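Local structure of methylornithine synthase PylB (Methanosarcina barkeri, 3T7V) at residues 121-132 and 147-158; 278-287 and 321-331. The protein catalyses the radical-based isomerisation of L-lysine to (3R)-3-methyl-D-ornithine, a step in pyrrolysine biosynthesis, using a [4Fe-4S] cluster and S-adenosylmethionine. All blocks are in the same frame, centred on the assembly; numbering follows the deposited sequence.

Contact 1 (121-132 and 147-158); sequences YYEDPNRFVELV and PGLMDNATLLKA. With SAM (S-adenosylmethionine), chain C.
Tyr122 and Met150 both carry CG beside the backbone N, and a further bend of the methionine at chi2 lays its thioether over one face of the tyrosine ring. The sulfur SD of Met150 lies 4.3 Å from the centroid of the Tyr122 ring, 14° off its normal, a Met-aromatic contact; the methyl CE makes a CH-pi contact with the same face, and Met150 CG sits 3.6 Å from Tyr122 CZ. At the edge of that ring the hydroxyl does polar work: OH of Tyr122 donates to the carbonyl O of Pro147 at 2.6 Å, tilted 28° from the carbonyl plane. A phenylalanine in its place would probably leave the Pro147 carbonyl without this donor and the loop 147-150, whose Gly148 lines the S-adenosylmethionine pocket, less firmly held.

Met150 CE then reaches Pro125 CB and Phe128 CB, passing the contact on to the helices. Thr154 turns its methyl CG2 toward the edge of the Phe128 ring, while its OG1, 3.2 Å from Pro125 CB, donates to OD1 of Asp151. Asp151, at the N-cap of helix 152-160, also accepts from Thr154 N at OD1, 2.9 Å away. Farther along, Val129 CG2 packs 3.7 Å from Lys157 CB, crossing it at about a right angle.

Helices 126-139 and 152-160 thus run side by side, their short segments 20° from parallel, as successive outer helices of a TIM-barrel-like radical SAM fold; inward, Tyr121, Tyr122 and Pro147 rest on Met115 of strand 110-115, and Phe128 on Phe67 of strand 58-68.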
loop_
_atom_site.group_PDB
_atom_site.type_symbol
_atom_site.label_atom_id
_atom_site.label_comp_id
_atom_site.label_asym_id
_atom_site.label_seq_id
_atom_site.Cartn_x
_atom_site.Cartn_y
_atom_site.Cartn_z
ATOM N N TYR A 121 16.888 6.706 12.868
ATOM C CA TYR A 121 17.357 5.799 11.822
ATOM C C TYR A 121 18.056 6.553 10.701
ATOM O O TYR A 121 18.973 5.980 10.090
ATOM C CB TYR A 121 16.184 4.956 11.271
ATOM C CG TYR A 121 15.713 3.930 12.266
ATOM C CD1 TYR A 121 16.425 2.742 12.438
ATOM C CD2 TYR A 121 14.536 4.111 13.062
ATOM C CE1 TYR A 121 16.031 1.782 13.333
ATOM C CE2 TYR A 121 14.152 3.177 14.004
ATOM C CZ TYR A 121 14.869 1.997 14.116
ATOM O OH TYR A 121 14.496 0.981 15.004
ATOM N N TYR A 122 17.679 7.801 10.416
ATOM C CA TYR A 122 18.370 8.559 9.365
ATOM C C TYR A 122 19.754 9.081 9.778
ATOM O O TYR A 122 20.606 9.254 8.896
ATOM C CB TYR A 122 17.448 9.705 8.911
ATOM C CG TYR A 122 16.436 9.222 7.860
ATOM C CD1 TYR A 122 15.382 8.343 8.176
ATOM C CD2 TYR A 122 16.592 9.616 6.512
ATOM C CE1 TYR A 122 14.506 7.862 7.181
ATOM C CE2 TYR A 122 15.706 9.187 5.557
ATOM C CZ TYR A 122 14.649 8.285 5.914
ATOM O OH TYR A 122 13.806 7.884 4.889
ATOM N N GLU A 123 19.975 9.309 11.087
ATOM C CA GLU A 123 21.318 9.786 11.637
ATOM C C GLU A 123 22.340 8.735 11.412
ATOM O O GLU A 123 23.490 9.049 11.143
ATOM C CB GLU A 123 21.075 9.967 13.179
ATOM C CG GLU A 123 22.204 10.323 14.076
ATOM C CD GLU A 123 21.617 10.682 15.400
ATOM O OE1 GLU A 123 21.230 9.775 16.193
ATOM O OE2 GLU A 123 21.488 11.897 15.614
ATOM N N ASP A 124 21.952 7.466 11.528
ATOM C CA ASP A 124 22.928 6.379 11.305
ATOM C C ASP A 124 22.165 5.222 10.670
ATOM O O ASP A 124 21.592 4.375 11.381
ATOM C CB ASP A 124 23.585 5.899 12.599
ATOM C CG ASP A 124 24.609 4.776 12.308
ATOM O OD1 ASP A 124 24.710 4.371 11.070
ATOM O OD2 ASP A 124 25.255 4.283 13.292
ATOM N N PRO A 125 22.075 5.241 9.340
ATOM C CA PRO A 125 21.237 4.258 8.694
ATOM C C PRO A 125 21.685 2.838 8.857
ATOM O O PRO A 125 20.901 1.932 8.553
ATOM C CB PRO A 125 21.209 4.669 7.189
ATOM C CG PRO A 125 22.032 5.869 7.095
ATOM C CD PRO A 125 22.612 6.255 8.418
ATOM N N ASN A 126 22.885 2.588 9.395
ATOM C CA ASN A 126 23.230 1.220 9.728
ATOM C C ASN A 126 22.263 0.659 10.806
ATOM O O ASN A 126 22.064 -0.555 10.926
ATOM C CB ASN A 126 24.655 1.138 10.209
ATOM C CG ASN A 126 25.611 1.395 9.104
ATOM O OD1 ASN A 126 25.392 0.965 7.962
ATOM N ND2 ASN A 126 26.651 2.125 9.402
ATOM N N ARG A 127 21.619 1.552 11.565
ATOM C CA ARG A 127 20.644 1.058 12.549
ATOM C C ARG A 127 19.418 0.449 11.831
ATOM O O ARG A 127 18.854 -0.524 12.306
ATOM C CB ARG A 127 20.105 2.261 13.349
ATOM C CG ARG A 127 21.137 2.861 14.276
ATOM C CD ARG A 127 20.740 4.290 14.790
ATOM N NE ARG A 127 21.761 4.741 15.741
ATOM C CZ ARG A 127 21.848 5.988 16.125
ATOM N NH1 ARG A 127 21.059 6.926 15.650
ATOM N NH2 ARG A 127 22.735 6.321 17.078
ATOM N N PHE A 128 19.042 1.026 10.674
ATOM C CA PHE A 128 17.919 0.463 9.920
ATOM C C PHE A 128 18.371 -0.830 9.245
ATOM O O PHE A 128 17.586 -1.790 9.167
ATOM C CB PHE A 128 17.461 1.506 8.896
ATOM C CG PHE A 128 16.411 0.963 7.983
ATOM C CD1 PHE A 128 15.154 0.567 8.460
ATOM C CD2 PHE A 128 16.739 0.741 6.637
ATOM C CE1 PHE A 128 14.138 0.001 7.615
ATOM C CE2 PHE A 128 15.753 0.214 5.805
ATOM C CZ PHE A 128 14.472 -0.174 6.278
ATOM N N VAL A 129 19.558 -0.837 8.656
ATOM C CA VAL A 129 20.092 -2.061 7.987
ATOM C C VAL A 129 20.141 -3.200 9.024
ATOM O O VAL A 129 19.758 -4.348 8.682
ATOM C CB VAL A 129 21.498 -1.762 7.397
ATOM C CG1 VAL A 129 22.055 -3.068 6.781
ATOM C CG2 VAL A 129 21.362 -0.664 6.305
ATOM N N GLU A 130 20.522 -2.918 10.273
ATOM C CA GLU A 130 20.593 -3.993 11.274
ATOM C C GLU A 130 19.189 -4.465 11.618
ATOM O O GLU A 130 18.966 -5.666 11.872
ATOM C CB GLU A 130 21.333 -3.454 12.552
ATOM C CG GLU A 130 21.551 -4.501 13.677
ATOM C CD GLU A 130 22.593 -4.060 14.724
ATOM O OE1 GLU A 130 22.709 -4.748 15.770
ATOM O OE2 GLU A 130 23.301 -3.042 14.503
ATOM N N LEU A 131 18.241 -3.527 11.651
ATOM C CA LEU A 131 16.824 -3.922 11.892
ATOM C C LEU A 131 16.344 -4.872 10.752
ATOM O O LEU A 131 15.711 -5.947 11.014
ATOM C CB LEU A 131 15.888 -2.679 12.025
ATOM C CG LEU A 131 14.436 -2.991 12.362
ATOM C CD1 LEU A 131 13.885 -1.633 12.877
ATOM C CD2 LEU A 131 13.726 -3.410 11.133
ATOM N N VAL A 132 16.588 -4.548 9.509
ATOM C CA VAL A 132 16.186 -5.488 8.465
ATOM C C VAL A 132 16.870 -6.849 8.600
ATOM O O VAL A 132 16.195 -7.889 8.466
ATOM C CB VAL A 132 16.548 -4.862 7.073
ATOM C CG1 VAL A 132 16.279 -5.858 5.931
ATOM C CG2 VAL A 132 15.716 -3.583 6.828
ATOM N N PRO A 147 10.627 2.947 4.260
ATOM C CA PRO A 147 11.461 3.716 5.165
ATOM C C PRO A 147 11.466 5.199 4.854
ATOM O O PRO A 147 12.264 5.937 5.475
ATOM C CB PRO A 147 12.852 3.127 4.860
ATOM C CG PRO A 147 12.809 2.921 3.358
ATOM C CD PRO A 147 11.369 2.477 3.039
ATOM N N GLY A 148 10.656 5.595 3.859
ATOM C CA GLY A 148 10.760 6.939 3.277
ATOM C C GLY A 148 11.920 7.012 2.314
ATOM O O GLY A 148 12.446 5.975 1.889
ATOM N N LEU A 149 12.345 8.229 2.016
ATOM C CA LEU A 149 13.354 8.410 0.992
ATOM C C LEU A 149 14.771 8.253 1.638
ATOM O O LEU A 149 15.465 9.220 2.040
ATOM C CB LEU A 149 13.098 9.752 0.318
ATOM C CG LEU A 149 14.135 10.068 -0.742
ATOM C CD1 LEU A 149 13.926 9.082 -1.879
ATOM C CD2 LEU A 149 14.006 11.498 -1.209
ATOM N N MET A 150 15.111 7.002 1.842
ATOM C CA MET A 150 16.450 6.662 2.431
ATOM C C MET A 150 17.462 6.790 1.209
ATOM O O MET A 150 17.079 6.678 -0.004
ATOM C CB MET A 150 16.409 5.203 3.123
ATOM C CG MET A 150 15.870 5.101 4.652
ATOM S SD MET A 150 17.490 5.281 5.311
ATOM C CE MET A 150 17.367 4.985 7.092
ATOM N N ASP A 151 18.732 7.039 1.533
ATOM C CA ASP A 151 19.691 7.162 0.468
ATOM C C ASP A 151 19.972 5.875 -0.254
ATOM O O ASP A 151 19.689 4.771 0.218
ATOM C CB ASP A 151 20.978 7.874 0.893
ATOM C CG ASP A 151 21.748 7.205 1.953
ATOM O OD1 ASP A 151 21.871 5.981 2.025
ATOM O OD2 ASP A 151 22.400 7.949 2.718
ATOM N N ASN A 152 20.551 6.026 -1.449
ATOM C CA ASN A 152 20.834 4.837 -2.252
ATOM C C ASN A 152 21.786 3.865 -1.514
ATOM O O ASN A 152 21.601 2.644 -1.609
ATOM C CB ASN A 152 21.519 5.238 -3.552
ATOM C CG ASN A 152 20.607 5.914 -4.525
ATOM O OD1 ASN A 152 19.387 5.975 -4.332
ATOM N ND2 ASN A 152 21.196 6.377 -5.653
ATOM N N ALA A 153 22.776 4.329 -0.784
ATOM C CA ALA A 153 23.658 3.392 -0.120
ATOM C C ALA A 153 22.862 2.539 0.884
ATOM O O ALA A 153 23.145 1.374 1.098
ATOM C CB ALA A 153 24.762 4.125 0.602
ATOM N N THR A 154 21.905 3.164 1.593
ATOM C CA THR A 154 21.155 2.393 2.590
ATOM C C THR A 154 20.253 1.391 1.845
ATOM O O THR A 154 20.114 0.248 2.309
ATOM C CB THR A 154 20.324 3.310 3.428
ATOM O OG1 THR A 154 21.229 4.264 3.990
ATOM C CG2 THR A 154 19.639 2.547 4.593
ATOM N N LEU A 155 19.646 1.806 0.728
ATOM C CA LEU A 155 18.804 0.865 -0.048
ATOM C C LEU A 155 19.617 -0.373 -0.452
ATOM O O LEU A 155 19.148 -1.528 -0.420
ATOM C CB LEU A 155 18.160 1.549 -1.301
ATOM C CG LEU A 155 17.058 2.566 -0.921
ATOM C CD1 LEU A 155 16.687 3.243 -2.263
ATOM C CD2 LEU A 155 15.865 1.839 -0.250
ATOM N N LEU A 156 20.854 -0.128 -0.902
ATOM C CA LEU A 156 21.705 -1.236 -1.365
ATOM C C LEU A 156 22.077 -2.157 -0.193
ATOM O O LEU A 156 21.974 -3.410 -0.325
ATOM C CB LEU A 156 22.917 -0.523 -2.019
ATOM C CG LEU A 156 24.145 -1.176 -2.369
ATOM C CD1 LEU A 156 24.897 -0.136 -3.255
ATOM C CD2 LEU A 156 24.913 -1.668 -1.172
ATOM N N LYS A 157 22.354 -1.596 0.988
ATOM C CA LYS A 157 22.692 -2.429 2.136
ATOM C C LYS A 157 21.476 -3.225 2.641
ATOM O O LYS A 157 21.615 -4.410 3.061
ATOM C CB LYS A 157 23.280 -1.595 3.238
ATOM C CG LYS A 157 24.702 -1.113 2.885
ATOM C CD LYS A 157 25.090 -0.128 3.978
ATOM C CE LYS A 157 26.545 0.141 3.852
ATOM N NZ LYS A 157 26.705 1.601 4.126
ATOM N N ALA A 158 20.315 -2.586 2.597
ATOM C CA ALA A 158 19.126 -3.314 3.050
ATOM C C ALA A 158 18.734 -4.451 2.130
ATOM O O ALA A 158 18.257 -5.473 2.601
ATOM C CB ALA A 158 17.972 -2.369 3.259
HETATM N N SAM C . 7.114 7.688 5.838
HETATM C CA SAM C . 7.235 6.879 4.718
HETATM C C SAM C . 6.655 7.440 3.482
HETATM O O SAM C . 6.031 8.520 3.521
HETATM O OXT SAM C . 6.931 6.836 2.387
HETATM C CB SAM C . 6.371 5.827 4.732
HETATM C CG SAM C . 4.978 5.950 5.198
HETATM S SD SAM C . 3.761 5.338 3.957
HETATM C CE SAM C . 3.056 3.963 4.825
HETATM C "C5'" SAM C . 2.465 6.546 4.126
HETATM C "C4'" SAM C . 1.713 6.649 3.024
HETATM O "O4'" SAM C . 0.482 6.270 3.910
HETATM C "C3'" SAM C . 1.689 7.818 2.393
HETATM O "O3'" SAM C . 2.437 7.308 1.281
HETATM C "C2'" SAM C . 0.202 7.669 2.043
HETATM O "O2'" SAM C . -0.038 7.083 0.721
HETATM C "C1'" SAM C . -0.551 6.888 3.135
HETATM N N9 SAM C . -1.215 7.854 4.085
HETATM C C8 SAM C . -0.668 8.702 5.007
HETATM N N7 SAM C . -1.635 9.403 5.582
HETATM C C5 SAM C . -2.829 8.994 5.033
HETATM C C6 SAM C . -4.151 9.432 5.198
HETATM N N6 SAM C . -4.489 10.408 6.042
HETATM N N1 SAM C . -5.122 8.793 4.528
HETATM C C2 SAM C . -4.839 7.796 3.638
HETATM N N3 SAM C . -3.563 7.427 3.369
HETATM C C4 SAM C . -2.569 8.025 4.098
#

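Contact 2 (278-287 and 321-331); sequences LDLEGIDGMV and DRDIKSVVRRL. With MD0 (5-amino-D-isoleucine), chain D.
Asp279 and Arg322 form the inner of two salt bridges at this edge of the TIM-barrel fold, joining the beginning of segment 278-287 to the loop that leads into helix 324-334; the outer bridge links the two barrel helices. Arg322 NH2 donates to the anti lone pair of Asp279 OD1 at 2.8 Å, nearly within the guanidinium plane, although the carboxylate is turned 58° from that plane. The other oxygen, OD2 of Asp279, accepts a weak bond of 3.1 Å from the amino N of the bound 5-amino-D-isoleucine, making Arg322 a second-shell partner of the ligand.

Around this pair, Leu278 CD1 meets Val327 CG2, and Ile283 pushes CD1 against Ser326 CB and the Asp321 backbone. A water joins Ile283 N to Asp321 O, bridging the helix kink to the opposite loop.

Backbone amides of Val310, Ala311 and Asn312 also hold the Asp279 carboxylate, while Asp314 and the Ser299 carbonyl grip Arg322, probably fixing the rotation of both groups. Asp323 caps helix 324-334 through Ser326 N.

At the outer end Arg330 is a knob among Ile283, Asp284, Met286 and Val287. Ile283 CG2 lies over the centre of the guanidinium face, 3.7 Å from Arg330 CZ. Arg330 NH1 donates to Asp284 OD1 at 2.9 Å, nearly along the C-O axis, with an N-H...O angle of 179°.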
loop_
_atom_site.group_PDB
_atom_site.type_symbol
_atom_site.label_atom_id
_atom_site.label_comp_id
_atom_site.label_asym_id
_atom_site.label_seq_id
_atom_site.Cartn_x
_atom_site.Cartn_y
_atom_site.Cartn_z
ATOM N N LEU A 278 -6.654 -2.870 5.054
ATOM C CA LEU A 278 -7.601 -2.833 6.200
ATOM C C LEU A 278 -7.585 -1.431 6.870
ATOM O O LEU A 278 -8.430 -1.127 7.694
ATOM C CB LEU A 278 -7.142 -3.819 7.247
ATOM C CG LEU A 278 -7.112 -5.312 6.891
ATOM C CD1 LEU A 278 -6.954 -6.187 8.137
ATOM C CD2 LEU A 278 -8.303 -5.764 6.103
ATOM N N ASP A 279 -6.580 -0.599 6.526
ATOM C CA ASP A 279 -6.401 0.662 7.250
ATOM C C ASP A 279 -7.513 1.704 6.956
ATOM O O ASP A 279 -7.694 2.658 7.729
ATOM C CB ASP A 279 -5.040 1.262 6.804
ATOM C CG ASP A 279 -4.372 2.140 7.838
ATOM O OD1 ASP A 279 -4.652 2.083 9.056
ATOM O OD2 ASP A 279 -3.419 2.848 7.378
ATOM N N LEU A 280 -8.245 1.484 5.869
ATOM C CA LEU A 280 -9.209 2.493 5.423
ATOM C C LEU A 280 -10.662 2.226 5.885
ATOM O O LEU A 280 -11.392 3.168 6.228
ATOM C CB LEU A 280 -9.225 2.508 3.894
ATOM C CG LEU A 280 -7.736 2.742 3.480
ATOM C CD1 LEU A 280 -7.392 2.152 2.158
ATOM C CD2 LEU A 280 -7.327 4.193 3.784
ATOM N N GLU A 281 -11.068 0.947 5.923
ATOM C CA GLU A 281 -12.455 0.541 6.199
ATOM C C GLU A 281 -12.492 -0.846 6.881
ATOM O O GLU A 281 -13.561 -1.484 7.013
ATOM C CB GLU A 281 -13.293 0.585 4.894
ATOM C CG GLU A 281 -13.809 1.954 4.454
ATOM C CD GLU A 281 -14.871 1.866 3.324
ATOM O OE1 GLU A 281 -14.664 1.186 2.267
ATOM O OE2 GLU A 281 -15.950 2.480 3.498
ATOM N N GLY A 282 -11.320 -1.346 7.307
ATOM C CA GLY A 282 -11.236 -2.656 7.996
ATOM C C GLY A 282 -11.618 -3.838 7.112
ATOM O O GLY A 282 -11.547 -3.776 5.911
ATOM N N ILE A 283 -11.960 -4.929 7.816
ATOM C CA ILE A 283 -12.307 -6.175 7.143
ATOM C C ILE A 283 -13.542 -6.028 6.237
ATOM O O ILE A 283 -13.562 -6.545 5.136
ATOM C CB ILE A 283 -12.336 -7.349 8.166
ATOM C CG1 ILE A 283 -10.872 -7.576 8.640
ATOM C CG2 ILE A 283 -12.808 -8.607 7.437
ATOM C CD1 ILE A 283 -10.623 -8.474 9.843
ATOM N N ASP A 284 -14.546 -5.261 6.658
ATOM C CA ASP A 284 -15.687 -5.085 5.729
ATOM C C ASP A 284 -15.223 -4.382 4.440
ATOM O O ASP A 284 -15.641 -4.703 3.303
ATOM C CB ASP A 284 -16.802 -4.230 6.371
ATOM C CG ASP A 284 -17.445 -4.889 7.606
ATOM O OD1 ASP A 284 -17.397 -6.148 7.745
ATOM O OD2 ASP A 284 -18.060 -4.151 8.423
ATOM N N GLY A 285 -14.340 -3.389 4.620
ATOM C CA GLY A 285 -13.814 -2.653 3.471
ATOM C C GLY A 285 -12.951 -3.571 2.597
ATOM O O GLY A 285 -12.872 -3.412 1.361
ATOM N N MET A 286 -12.276 -4.523 3.222
ATOM C CA MET A 286 -11.438 -5.512 2.488
ATOM C C MET A 286 -12.299 -6.294 1.495
ATOM O O MET A 286 -11.854 -6.557 0.342
ATOM C CB MET A 286 -10.768 -6.476 3.485
ATOM C CG MET A 286 -9.885 -7.554 2.798
ATOM S SD MET A 286 -9.697 -8.964 3.931
ATOM C CE MET A 286 -11.348 -9.729 3.851
ATOM N N VAL A 287 -13.500 -6.708 1.935
ATOM C CA VAL A 287 -14.386 -7.448 1.059
ATOM C C VAL A 287 -14.693 -6.623 -0.211
ATOM O O VAL A 287 -14.561 -7.147 -1.332
ATOM C CB VAL A 287 -15.684 -7.803 1.809
ATOM C CG1 VAL A 287 -16.634 -8.579 0.872
ATOM C CG2 VAL A 287 -15.309 -8.695 2.996
ATOM N N ASP A 321 -10.136 -5.008 14.702
ATOM C CA ASP A 321 -10.293 -6.346 14.121
ATOM C C ASP A 321 -9.365 -6.250 12.877
ATOM O O ASP A 321 -9.739 -5.887 11.771
ATOM C CB ASP A 321 -11.752 -6.479 13.673
ATOM C CG ASP A 321 -12.100 -7.842 13.117
ATOM O OD1 ASP A 321 -11.282 -8.758 13.281
ATOM O OD2 ASP A 321 -13.216 -7.985 12.531
ATOM N N ARG A 322 -8.103 -6.588 13.110
ATOM C CA ARG A 322 -6.995 -6.398 12.167
ATOM C C ARG A 322 -6.154 -7.685 12.093
ATOM O O ARG A 322 -5.095 -7.626 11.460
ATOM C CB ARG A 322 -6.060 -5.263 12.668
ATOM C CG ARG A 322 -6.666 -3.870 12.727
ATOM C CD ARG A 322 -6.360 -3.269 11.405
ATOM N NE ARG A 322 -6.523 -1.803 11.438
ATOM C CZ ARG A 322 -5.785 -0.927 10.744
ATOM N NH1 ARG A 322 -4.839 -1.358 9.905
ATOM N NH2 ARG A 322 -6.022 0.372 10.874
ATOM N N ASP A 323 -6.575 -8.835 12.623
ATOM C CA ASP A 323 -5.603 -9.954 12.732
ATOM C C ASP A 323 -5.825 -10.903 11.563
ATOM O O ASP A 323 -6.901 -10.968 10.947
ATOM C CB ASP A 323 -5.800 -10.692 14.036
ATOM C CG ASP A 323 -7.201 -11.150 14.159
ATOM O OD1 ASP A 323 -7.374 -12.348 13.829
ATOM O OD2 ASP A 323 -8.117 -10.294 14.481
ATOM N N ILE A 324 -4.772 -11.622 11.247
ATOM C CA ILE A 324 -4.805 -12.580 10.140
ATOM C C ILE A 324 -5.917 -13.648 10.256
ATOM O O ILE A 324 -6.504 -14.000 9.254
ATOM C CB ILE A 324 -3.415 -13.194 9.898
ATOM C CG1 ILE A 324 -3.369 -13.842 8.535
ATOM C CG2 ILE A 324 -3.042 -14.119 11.024
ATOM C CD1 ILE A 324 -1.962 -14.407 8.224
ATOM N N LYS A 325 -6.175 -14.136 11.456
ATOM C CA LYS A 325 -7.176 -15.197 11.576
ATOM C C LYS A 325 -8.589 -14.618 11.166
ATOM O O LYS A 325 -9.388 -15.331 10.491
ATOM C CB LYS A 325 -7.152 -15.775 12.997
ATOM C CG LYS A 325 -5.901 -16.579 13.331
ATOM C CD LYS A 325 -6.135 -17.083 14.775
ATOM C CE LYS A 325 -4.893 -17.394 15.592
ATOM N NZ LYS A 325 -4.386 -18.768 15.345
ATOM N N SER A 326 -8.883 -13.344 11.499
ATOM C CA SER A 326 -10.189 -12.759 11.103
ATOM C C SER A 326 -10.212 -12.520 9.614
ATOM O O SER A 326 -11.251 -12.666 8.980
ATOM C CB SER A 326 -10.523 -11.458 11.801
ATOM O OG SER A 326 -10.415 -11.632 13.154
ATOM N N VAL A 327 -9.087 -12.051 9.060
ATOM C CA VAL A 327 -8.994 -11.927 7.607
ATOM C C VAL A 327 -9.233 -13.251 6.877
ATOM O O VAL A 327 -10.051 -13.287 5.939
ATOM C CB VAL A 327 -7.610 -11.362 7.177
ATOM C CG1 VAL A 327 -7.373 -11.457 5.645
ATOM C CG2 VAL A 327 -7.465 -9.889 7.575
ATOM N N VAL A 328 -8.590 -14.339 7.326
ATOM C CA VAL A 328 -8.712 -15.601 6.603
ATOM C C VAL A 328 -10.143 -16.134 6.740
ATOM O O VAL A 328 -10.668 -16.720 5.782
ATOM C CB VAL A 328 -7.643 -16.590 7.093
ATOM C CG1 VAL A 328 -7.930 -17.989 6.512
ATOM C CG2 VAL A 328 -6.243 -16.148 6.677
ATOM N N ARG A 329 -10.744 -15.949 7.909
ATOM C CA ARG A 329 -12.174 -16.372 8.128
ATOM C C ARG A 329 -13.041 -15.659 7.108
ATOM O O ARG A 329 -13.936 -16.282 6.512
ATOM C CB ARG A 329 -12.617 -15.992 9.549
ATOM C CG ARG A 329 -14.118 -16.170 9.820
ATOM C CD ARG A 329 -14.515 -15.917 11.288
ATOM N NE ARG A 329 -15.972 -16.016 11.459
ATOM C CZ ARG A 329 -16.639 -15.803 12.600
ATOM N NH1 ARG A 329 -17.965 -15.935 12.623
ATOM N NH2 ARG A 329 -15.995 -15.451 13.716
ATOM N N ARG A 330 -12.836 -14.324 6.946
ATOM C CA ARG A 330 -13.690 -13.591 6.027
ATOM C C ARG A 330 -13.391 -14.041 4.565
ATOM O O ARG A 330 -14.325 -14.126 3.756
ATOM C CB ARG A 330 -13.526 -12.064 6.200
ATOM C CG ARG A 330 -14.474 -11.237 5.346
ATOM C CD ARG A 330 -15.934 -11.336 5.819
ATOM N NE ARG A 330 -15.960 -10.929 7.221
ATOM C CZ ARG A 330 -16.300 -9.707 7.655
ATOM N NH1 ARG A 330 -16.643 -8.758 6.787
ATOM N NH2 ARG A 330 -16.282 -9.430 8.960
ATOM N N LEU A 331 -12.127 -14.276 4.212
ATOM C CA LEU A 331 -11.845 -14.765 2.820
ATOM C C LEU A 331 -12.619 -16.083 2.582
ATOM O O LEU A 331 -13.118 -16.287 1.465
ATOM C CB LEU A 331 -10.357 -15.097 2.660
ATOM C CG LEU A 331 -9.523 -13.811 2.808
ATOM C CD1 LEU A 331 -8.078 -14.269 2.672
ATOM C CD2 LEU A 331 -9.804 -12.844 1.672
HETATM C C MD0 D . -1.287 -0.308 4.423
HETATM N N MD0 D . -1.256 0.711 6.626
HETATM O O MD0 D . -0.877 -1.250 3.715
HETATM C CA MD0 D . -0.431 0.188 5.543
HETATM C CB MD0 D . 0.548 1.289 5.034
HETATM C CD MD0 D . 2.832 1.415 3.827
HETATM N NE MD0 D . 3.701 0.694 2.906
HETATM C CG MD0 D . 1.540 0.630 4.031
HETATM C CG2 MD0 D . -0.152 2.496 4.359
HETATM O OXT MD0 D . -2.380 0.244 4.247
HETATM O O HOH W 1 -11.814 -4.666 10.606
#

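How the contacts relate
The two contacts repeat one theme, adjacent helices packed outside a barrel of parallel strands, at separate places: their centres are 31 Å apart and their nearest atoms about 14 Å, with no touch. Bound ligands occupy the region between them. Contact 1 approaches it through a loop, with Gly148 N 3.8 Å from CA of S-adenosylmethionine and the neighbouring Ser146 binding the amino acid; contact 2 reaches it directly through Asp279, whose side chain is also about 6 Å from S-adenosylmethionine. The iron-sulfur cluster lies closer to contact 1, about 6 Å from Gly148 against about 10 Å from the Asp279 side chain. In sequence, contact 1 closes before contact 2 opens.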